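Side-chain contacts in heme oxygenase (Leptospira interrogans, PDB 5KZL), which binds heme and catalyses its oxidative cleavage, the heme oxygenase reaction, in an all-alpha fold: residues M8-A11 / T12-E16; L69-K72 / S73-F76. The protein carries 1 engineered substitution. All blocks are in the same frame, centred on the assembly; numbering follows the deposited sequence.

Interaction 1: residues M8-A11 / T12-E16; sequences MSLA and TILRE. With HEM (protoporphyrin IX containing Fe), chain B.
Ile13 N donates to Ser9 O at 2.8 Å and so closes the first turn of helix 10-17. Ser9 is the N-cap: its side chain takes up a backbone N-H that the young helix cannot yet bond, with Thr12 N reaching Ser9 OG at 3.1 Å. The hydroxyl stands roughly anti to its own nitrogen (chi1 152°), which turns OG over this N-H. Ser9 OG also accepts from a water 2.7 Å away and pairs with Asp182, whose carboxylate bonds Ala11 N as well.

Two residues on, Arg15 N bonds Ala11 O, and the arginine side chain leaves the helix for the heme. A bend at chi3 (-74°) presents the guanidinium edge to a propionate: Arg15 NH1 donates to heme O2A at 3.0 Å, while Arg15 NE makes weak bonds of 3.4 Å to both heme O1A and O2A. Tyr130 OH and Lys174 NZ also hydrogen-bond to the heme.

Apolar packing flanks these bonds. Leu10 CD1 rests 3.8 Å from Leu14 CG, the pair facing helix 188-210; the Met8 side chain crosses that of Thr12 at about a right angle, Met8 SD lying 3.8 Å from Thr12 CG2. The carboxylate of Asp182, set at the helix start, would be expected to interact favourably with the helix dipole, while the same short helix delivers a positive charge that should help anchor the heme propionate.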
ATOM      1  N   MET A   8      13.185  19.958  -7.411  1.00 30.71           N
ATOM      2  CA  MET A   8      14.001  19.437  -6.318  1.00 29.22           C
ATOM      3  C   MET A   8      13.735  17.937  -6.053  1.00 27.23           C
ATOM      4  O   MET A   8      13.264  17.240  -6.954  1.00 27.29           O
ATOM      5  CB  MET A   8      13.904  20.298  -5.044  1.00 32.09           C
ATOM      6  CG  MET A   8      12.571  20.912  -4.818  1.00 37.27           C
ATOM      7  SD  MET A   8      11.919  20.396  -3.240  1.00 43.46           S
ATOM      8  CE  MET A   8      10.224  21.065  -3.362  1.00 40.42           C
ATOM      9  N   SER A   9      14.087  17.442  -4.849  1.00 18.26           N
ATOM     10  CA  SER A   9      14.044  16.030  -4.471  1.00 15.72           C
ATOM     11  C   SER A   9      12.662  15.400  -4.628  1.00 13.08           C
ATOM     12  O   SER A   9      11.698  15.891  -4.033  1.00 11.39           O
ATOM     13  CB  SER A   9      14.611  15.847  -3.059  1.00 18.36           C
ATOM     14  OG  SER A   9      14.075  14.740  -2.352  1.00 28.03           O
ATOM     15  N   LEU A  10      12.567  14.302  -5.425  1.00  9.08           N
ATOM     16  CA  LEU A  10      11.290  13.613  -5.614  1.00  8.82           C
ATOM     17  C   LEU A  10      10.722  13.134  -4.257  1.00 11.18           C
ATOM     18  O   LEU A  10       9.514  13.269  -4.032  1.00 10.57           O
ATOM     19  CB  LEU A  10      11.409  12.428  -6.608  1.00  9.31           C
ATOM     20  CG  LEU A  10      10.144  11.530  -6.786  1.00 12.66           C
ATOM     21  CD1 LEU A  10       8.939  12.345  -7.280  1.00 11.79           C
ATOM     22  CD2 LEU A  10      10.430  10.358  -7.705  1.00 11.62           C
ATOM     23  N   ALA A  11      11.588  12.601  -3.356  1.00  7.98           N
ATOM     24  CA  ALA A  11      11.107  12.123  -2.047  1.00  7.75           C
ATOM     25  C   ALA A  11      10.483  13.288  -1.265  1.00 11.21           C
ATOM     26  O   ALA A  11       9.417  13.129  -0.674  1.00 10.31           O
ATOM     27  CB  ALA A  11      12.243  11.494  -1.255  1.00  8.25           C
ATOM     28  N   THR A  12      11.099  14.483  -1.357  1.00  9.69           N
ATOM     29  CA  THR A  12      10.611  15.704  -0.695  1.00  9.07           C
ATOM     30  C   THR A  12       9.298  16.195  -1.367  1.00 10.93           C
ATOM     31  O   THR A  12       8.352  16.559  -0.672  1.00 10.41           O
ATOM     32  CB  THR A  12      11.741  16.753  -0.698  1.00 14.43           C
ATOM     33  OG1 THR A  12      12.798  16.267   0.138  1.00 12.61           O
ATOM     34  CG2 THR A  12      11.297  18.126  -0.206  1.00 12.73           C
ATOM     35  N   ILE A  13       9.260  16.203  -2.711  1.00  8.47           N
ATOM     36  CA  ILE A  13       8.085  16.620  -3.507  1.00  9.44           C
ATOM     37  C   ILE A  13       6.853  15.801  -3.107  1.00 13.63           C
ATOM     38  O   ILE A  13       5.768  16.352  -2.898  1.00 12.65           O
ATOM     39  CB  ILE A  13       8.389  16.539  -5.038  1.00 12.92           C
ATOM     40  CG1 ILE A  13       9.263  17.732  -5.473  1.00 13.49           C
ATOM     41  CG2 ILE A  13       7.090  16.485  -5.879  1.00 14.02           C
ATOM     42  CD1 ILE A  13      10.015  17.521  -6.761  1.00 18.94           C
ATOM     43  N   LEU A  14       7.031  14.478  -3.003  1.00 10.88           N
ATOM     44  CA  LEU A  14       5.954  13.573  -2.627  1.00  9.48           C
ATOM     45  C   LEU A  14       5.546  13.764  -1.177  1.00 12.01           C
ATOM     46  O   LEU A  14       4.360  13.809  -0.905  1.00 12.05           O
ATOM     47  CB  LEU A  14       6.347  12.108  -2.904  1.00  9.16           C
ATOM     48  CG  LEU A  14       6.592  11.752  -4.368  1.00 13.00           C
ATOM     49  CD1 LEU A  14       6.963  10.262  -4.524  1.00 13.02           C
ATOM     50  CD2 LEU A  14       5.379  12.090  -5.222  1.00 17.12           C
ATOM     51  N   ARG A  15       6.516  13.910  -0.250  1.00  7.92           N
ATOM     52  CA  ARG A  15       6.203  14.107   1.173  1.00  7.24           C
ATOM     53  C   ARG A  15       5.410  15.410   1.400  1.00 11.78           C
ATOM     54  O   ARG A  15       4.354  15.393   2.044  1.00 12.76           O
ATOM     55  CB  ARG A  15       7.501  14.083   2.009  1.00  4.49           C
ATOM     56  CG  ARG A  15       7.311  14.412   3.480  1.00  4.56           C
ATOM     57  CD  ARG A  15       8.602  14.300   4.266  1.00 12.10           C
ATOM     58  NE  ARG A  15       8.978  12.899   4.471  1.00 14.82           N
ATOM     59  CZ  ARG A  15      10.080  12.500   5.095  1.00 23.53           C
ATOM     60  NH1 ARG A  15      10.334  11.205   5.244  1.00 13.53           N
ATOM     61  NH2 ARG A  15      10.952  13.391   5.554  1.00 15.16           N
ATOM     62  N   GLU A  16       5.941  16.535   0.893  1.00  9.75           N
ATOM     63  CA  GLU A  16       5.314  17.851   1.034  1.00 10.31           C
ATOM     64  C   GLU A  16       4.012  17.936   0.242  1.00 16.21           C
ATOM     65  O   GLU A  16       3.035  18.492   0.741  1.00 18.05           O
ATOM     66  CB  GLU A  16       6.281  18.965   0.612  1.00 11.21           C
ATOM     67  CG  GLU A  16       7.508  19.082   1.516  1.00 12.77           C
ATOM     68  CD  GLU A  16       8.576  20.070   1.061  1.00 29.23           C
ATOM     69  OE1 GLU A  16       8.570  20.474  -0.125  1.00 20.68           O
ATOM     70  OE2 GLU A  16       9.458  20.398   1.886  1.00 25.33           O
TER
HETATM   71  CHA HEM B 301       3.989   7.897   6.747  0.50  7.70           C
HETATM   72  CHB HEM B 301       0.824   6.499   3.504  0.50  7.40           C
HETATM   73  CHC HEM B 301      -2.383   5.977   7.009  0.50  7.47           C
HETATM   74  CHD HEM B 301       1.010   6.486  10.182  0.50  7.82           C
HETATM   75  C1A HEM B 301       3.402   7.553   5.578  0.50  7.25           C
HETATM   76  C2A HEM B 301       4.031   7.707   4.299  0.50  7.66           C
HETATM   77  C3A HEM B 301       3.126   7.339   3.396  0.50  7.59           C
HETATM   78  C4A HEM B 301       1.976   6.940   4.077  0.50  7.05           C
HETATM   79  CMA HEM B 301       3.297   7.288   1.928  0.50  8.90           C
HETATM   80  CAA HEM B 301       5.433   8.183   4.013  0.50  9.05           C
HETATM   81  CBA HEM B 301       5.575   9.720   4.078  0.50 10.37           C
HETATM   82  CGA HEM B 301       6.919  10.122   3.633  0.50 11.54           C
HETATM   83  O1A HEM B 301       7.058  10.814   2.671  0.50 12.80           O
HETATM   84  O2A HEM B 301       7.878   9.720   4.270  0.50 12.46           O
HETATM   85  C1B HEM B 301      -0.362   6.248   4.171  0.50  6.98           C
HETATM   86  C2B HEM B 301      -1.617   5.935   3.503  0.50  7.10           C
HETATM   87  C3B HEM B 301      -2.502   5.797   4.509  0.50  7.33           C
HETATM   88  C4B HEM B 301      -1.783   6.035   5.770  0.50  6.92           C
HETATM   89  CMB HEM B 301      -1.876   5.756   2.047  0.50  8.75           C
HETATM   90  CAB HEM B 301      -3.878   5.500   4.478  0.50  8.42           C
HETATM   91  CBB HEM B 301      -4.403   5.604   3.366  0.50 15.73           C
HETATM   92  C1C HEM B 301      -1.758   5.910   8.203  0.50  6.81           C
HETATM   93  C2C HEM B 301      -2.307   5.424   9.422  0.50  7.42           C
HETATM   94  C3C HEM B 301      -1.316   5.568  10.319  0.50  7.49           C
HETATM   95  C4C HEM B 301      -0.164   6.104   9.640  0.50  7.13           C
HETATM   96  CMC HEM B 301      -3.711   4.860   9.639  0.50  8.85           C
HETATM   97  CAC HEM B 301      -1.432   5.217  11.715  0.50  8.40           C
HETATM   98  CBC HEM B 301      -0.393   5.002  12.415  0.50 10.37           C
HETATM   99  C1D HEM B 301       2.083   7.021   9.501  0.50  7.39           C
HETATM  100  C2D HEM B 301       3.322   7.481  10.178  0.50  7.80           C
HETATM  101  C3D HEM B 301       4.146   7.835   9.224  0.50  7.86           C
HETATM  102  C4D HEM B 301       3.422   7.623   7.963  0.50  7.35           C
HETATM  103  CMD HEM B 301       3.596   7.464  11.642  0.50  9.42           C
HETATM  104  CAD HEM B 301       5.523   8.405   9.424  0.50  8.90           C
HETATM  105  CBD HEM B 301       6.544   7.400   9.809  0.50  9.98           C
HETATM  106  CGD HEM B 301       7.909   7.982   9.979  0.50 11.10           C
HETATM  107  O1D HEM B 301       8.183   9.036   9.546  0.50 11.65           O
HETATM  108  O2D HEM B 301       8.719   7.321  10.556  0.50 12.02           O
HETATM  109  NA  HEM B 301       2.156   7.118   5.358  0.50  7.11           N
HETATM  110  NB  HEM B 301      -0.599   6.314   5.436  0.50  6.63           N
HETATM  111  NC  HEM B 301      -0.519   6.300   8.400  0.50  6.87           N
HETATM  112  ND  HEM B 301       2.219   7.127   8.196  0.50  7.03           N
HETATM  113 FE   HEM B 301       0.846   6.745   6.875  0.50  6.93          FE
HETATM  114  O   HOH W   1      14.749  13.793   0.110  1.00 37.66           O
HETATM  115  O   HOH W   2       1.411   4.540   6.973  1.00 13.57           O

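Interaction 2: residues L69-K72 / S73-F76; sequences LVLK and SIYF
Two backbone bonds, each running from residue i+3 back to residue i, tie 69-72 to 73-76. Ile74 N donates to Leu71 O at 2.8 Å, and Tyr75 N to Lys72 O at a longer 3.3 Å. Because the donors are consecutive residues, and the acceptors likewise, the two turns share Lys72, Ser73 and Ile74. The second turn also brings Tyr75 CB to 3.3 Å from Lys72 O. A separate hydrogen bond joins Tyr75 OH to Lys66 NZ.

Water supplies a further link. A single molecule donates to Leu69 O at 2.9 Å and accepts from Ser73 N at 3.0 Å, bridging two groups that an alpha-helix would join directly. Ser73 OG lies close to the same water, and makes a weak bond to Ser183 as well. Upstream, the side-chain oxygen of Asn68 receives both Val70 N and Leu71 N, an Asx turn at the entrance to this segment.

The apolar contact joins the two buried residues, Leu71 and Ile74. Leu71 CD2 meets Ile74 CD1 at 4.0 Å, the methyl ends of two side chains that cross obliquely. In Ile74, CG1 sits between the backbone N and the carbonyl carbon (chi1 57°), a setting that folds this branch back to within 3.4 Å of Leu71 O. Ile74 also packs on Ala180 of helix 170-183, and Leu71 on Asn65.

The whole is a pair of overlapping beta turns, 71-74 and 72-75, following helical but irregularly bonded residues, with a water bridging Leu69 O and Ser73 N, in the loop between helix 41-64 and helix 82-93.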
ATOM      1  N   LEU A  69      13.565   1.577 -17.226  1.00 14.40           N
ATOM      2  CA  LEU A  69      14.717   2.390 -16.814  1.00 14.65           C
ATOM      3  C   LEU A  69      14.445   3.297 -15.633  1.00 17.97           C
ATOM      4  O   LEU A  69      15.337   3.506 -14.813  1.00 17.19           O
ATOM      5  CB  LEU A  69      15.308   3.195 -17.996  1.00 14.78           C
ATOM      6  CG  LEU A  69      16.045   2.399 -19.095  1.00 18.62           C
ATOM      7  CD1 LEU A  69      16.672   3.343 -20.094  1.00 18.81           C
ATOM      8  CD2 LEU A  69      17.149   1.547 -18.510  1.00 21.93           C
ATOM      9  N   VAL A  70      13.213   3.805 -15.514  1.00 15.81           N
ATOM     10  CA  VAL A  70      12.862   4.653 -14.382  1.00 15.53           C
ATOM     11  C   VAL A  70      12.625   3.804 -13.125  1.00 20.59           C
ATOM     12  O   VAL A  70      13.146   4.151 -12.064  1.00 22.28           O
ATOM     13  CB  VAL A  70      11.701   5.628 -14.718  1.00 18.96           C
ATOM     14  CG1 VAL A  70      11.113   6.264 -13.464  1.00 19.13           C
ATOM     15  CG2 VAL A  70      12.171   6.703 -15.695  1.00 18.92           C
ATOM     16  N   LEU A  71      11.901   2.673 -13.244  1.00 14.60           N
ATOM     17  CA  LEU A  71      11.567   1.834 -12.094  1.00 14.15           C
ATOM     18  C   LEU A  71      12.702   0.947 -11.573  1.00 19.28           C
ATOM     19  O   LEU A  71      12.641   0.525 -10.421  1.00 18.88           O
ATOM     20  CB  LEU A  71      10.317   0.974 -12.358  1.00 13.47           C
ATOM     21  CG  LEU A  71       9.026   1.690 -12.803  1.00 16.33           C
ATOM     22  CD1 LEU A  71       7.968   0.666 -13.153  1.00 15.19           C
ATOM     23  CD2 LEU A  71       8.487   2.617 -11.709  1.00 17.57           C
ATOM     24  N   LYS A  72      13.715   0.641 -12.407  1.00 15.80           N
ATOM     25  CA  LYS A  72      14.837  -0.245 -12.063  1.00 15.59           C
ATOM     26  C   LYS A  72      15.408  -0.041 -10.648  1.00 18.51           C
ATOM     27  O   LYS A  72      15.541  -1.013  -9.905  1.00 16.89           O
ATOM     28  CB  LYS A  72      15.952  -0.133 -13.118  1.00 17.98           C
ATOM     29  CG  LYS A  72      16.069  -1.364 -13.996  1.00 34.50           C
ATOM     30  CD  LYS A  72      17.315  -1.318 -14.870  1.00 41.41           C
ATOM     31  CE  LYS A  72      17.209  -2.272 -16.034  1.00 48.35           C
ATOM     32  NZ  LYS A  72      18.499  -2.401 -16.758  1.00 54.69           N
ATOM     33  N   SER A  73      15.689   1.218 -10.255  1.00 15.66           N
ATOM     34  CA  SER A  73      16.257   1.515  -8.936  1.00 15.29           C
ATOM     35  C   SER A  73      15.265   1.404  -7.756  1.00 18.08           C
ATOM     36  O   SER A  73      15.707   1.469  -6.601  1.00 18.85           O
ATOM     37  CB  SER A  73      16.955   2.868  -8.933  1.00 20.47           C
ATOM     38  OG  SER A  73      16.070   3.884  -9.361  1.00 34.26           O
ATOM     39  N   ILE A  74      13.957   1.186  -8.023  1.00 12.16           N
ATOM     40  CA  ILE A  74      12.978   0.967  -6.936  1.00 11.35           C
ATOM     41  C   ILE A  74      12.423  -0.467  -7.026  1.00 12.71           C
ATOM     42  O   ILE A  74      11.332  -0.760  -6.544  1.00 11.19           O
ATOM     43  CB  ILE A  74      11.877   2.054  -6.744  1.00 13.69           C
ATOM     44  CG1 ILE A  74      11.050   2.278  -8.033  1.00 13.12           C
ATOM     45  CG2 ILE A  74      12.506   3.366  -6.195  1.00 14.46           C
ATOM     46  CD1 ILE A  74       9.644   2.861  -7.836  1.00 13.39           C
ATOM     47  N   TYR A  75      13.209  -1.372  -7.615  1.00 10.78           N
ATOM     48  CA  TYR A  75      12.823  -2.778  -7.691  1.00 11.11           C
ATOM     49  C   TYR A  75      13.074  -3.350  -6.302  1.00 12.52           C
ATOM     50  O   TYR A  75      14.218  -3.630  -5.924  1.00 11.70           O
ATOM     51  CB  TYR A  75      13.613  -3.512  -8.792  1.00 12.71           C
ATOM     52  CG  TYR A  75      13.411  -5.014  -8.826  1.00 15.28           C
ATOM     53  CD1 TYR A  75      12.138  -5.566  -8.958  1.00 16.43           C
ATOM     54  CD2 TYR A  75      14.503  -5.882  -8.806  1.00 16.78           C
ATOM     55  CE1 TYR A  75      11.950  -6.948  -8.992  1.00 17.19           C
ATOM     56  CE2 TYR A  75      14.328  -7.266  -8.842  1.00 17.36           C
ATOM     57  CZ  TYR A  75      13.049  -7.793  -8.934  1.00 24.83           C
ATOM     58  OH  TYR A  75      12.900  -9.158  -9.027  1.00 28.07           O
ATOM     59  N   PHE A  76      12.002  -3.411  -5.496  1.00  9.23           N
ATOM     60  CA  PHE A  76      12.088  -3.857  -4.106  1.00  7.45           C
ATOM     61  C   PHE A  76      11.102  -4.996  -3.752  1.00 11.86           C
ATOM     62  O   PHE A  76      10.148  -4.768  -3.005  1.00  9.62           O
ATOM     63  CB  PHE A  76      11.894  -2.659  -3.154  1.00  8.60           C
ATOM     64  CG  PHE A  76      13.014  -1.637  -3.114  1.00  9.24           C
ATOM     65  CD1 PHE A  76      14.292  -1.994  -2.692  1.00 10.99           C
ATOM     66  CD2 PHE A  76      12.766  -0.299  -3.400  1.00 10.29           C
ATOM     67  CE1 PHE A  76      15.306  -1.030  -2.580  1.00 11.86           C
ATOM     68  CE2 PHE A  76      13.784   0.659  -3.307  1.00 12.28           C
ATOM     69  CZ  PHE A  76      15.048   0.284  -2.904  1.00 10.56           C
TER
HETATM   70  O   HOH W   3      16.244   3.502 -12.047  1.00 22.89           O

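Overall arrangement
Both contacts are local and partly buried, and lie near the periphery with centres about 17 Å apart and nearest atoms about 7 Å apart. They do not touch, yet both meet the end of helix 170-183: residues 8-16 through Asp182, residues 69-76 through Ala180 and Ser183. Interaction 1 belongs to a regular helix with four-residue bonds, and it alone of the two contributes to the heme pocket. Interaction 2 sits in an interhelical loop, and the side chain of Ile74 remains about 12 Å from the heme. The first thus adds a helix cap and an arginine–propionate contact to its regular bonds, while the second relies on turns and a water.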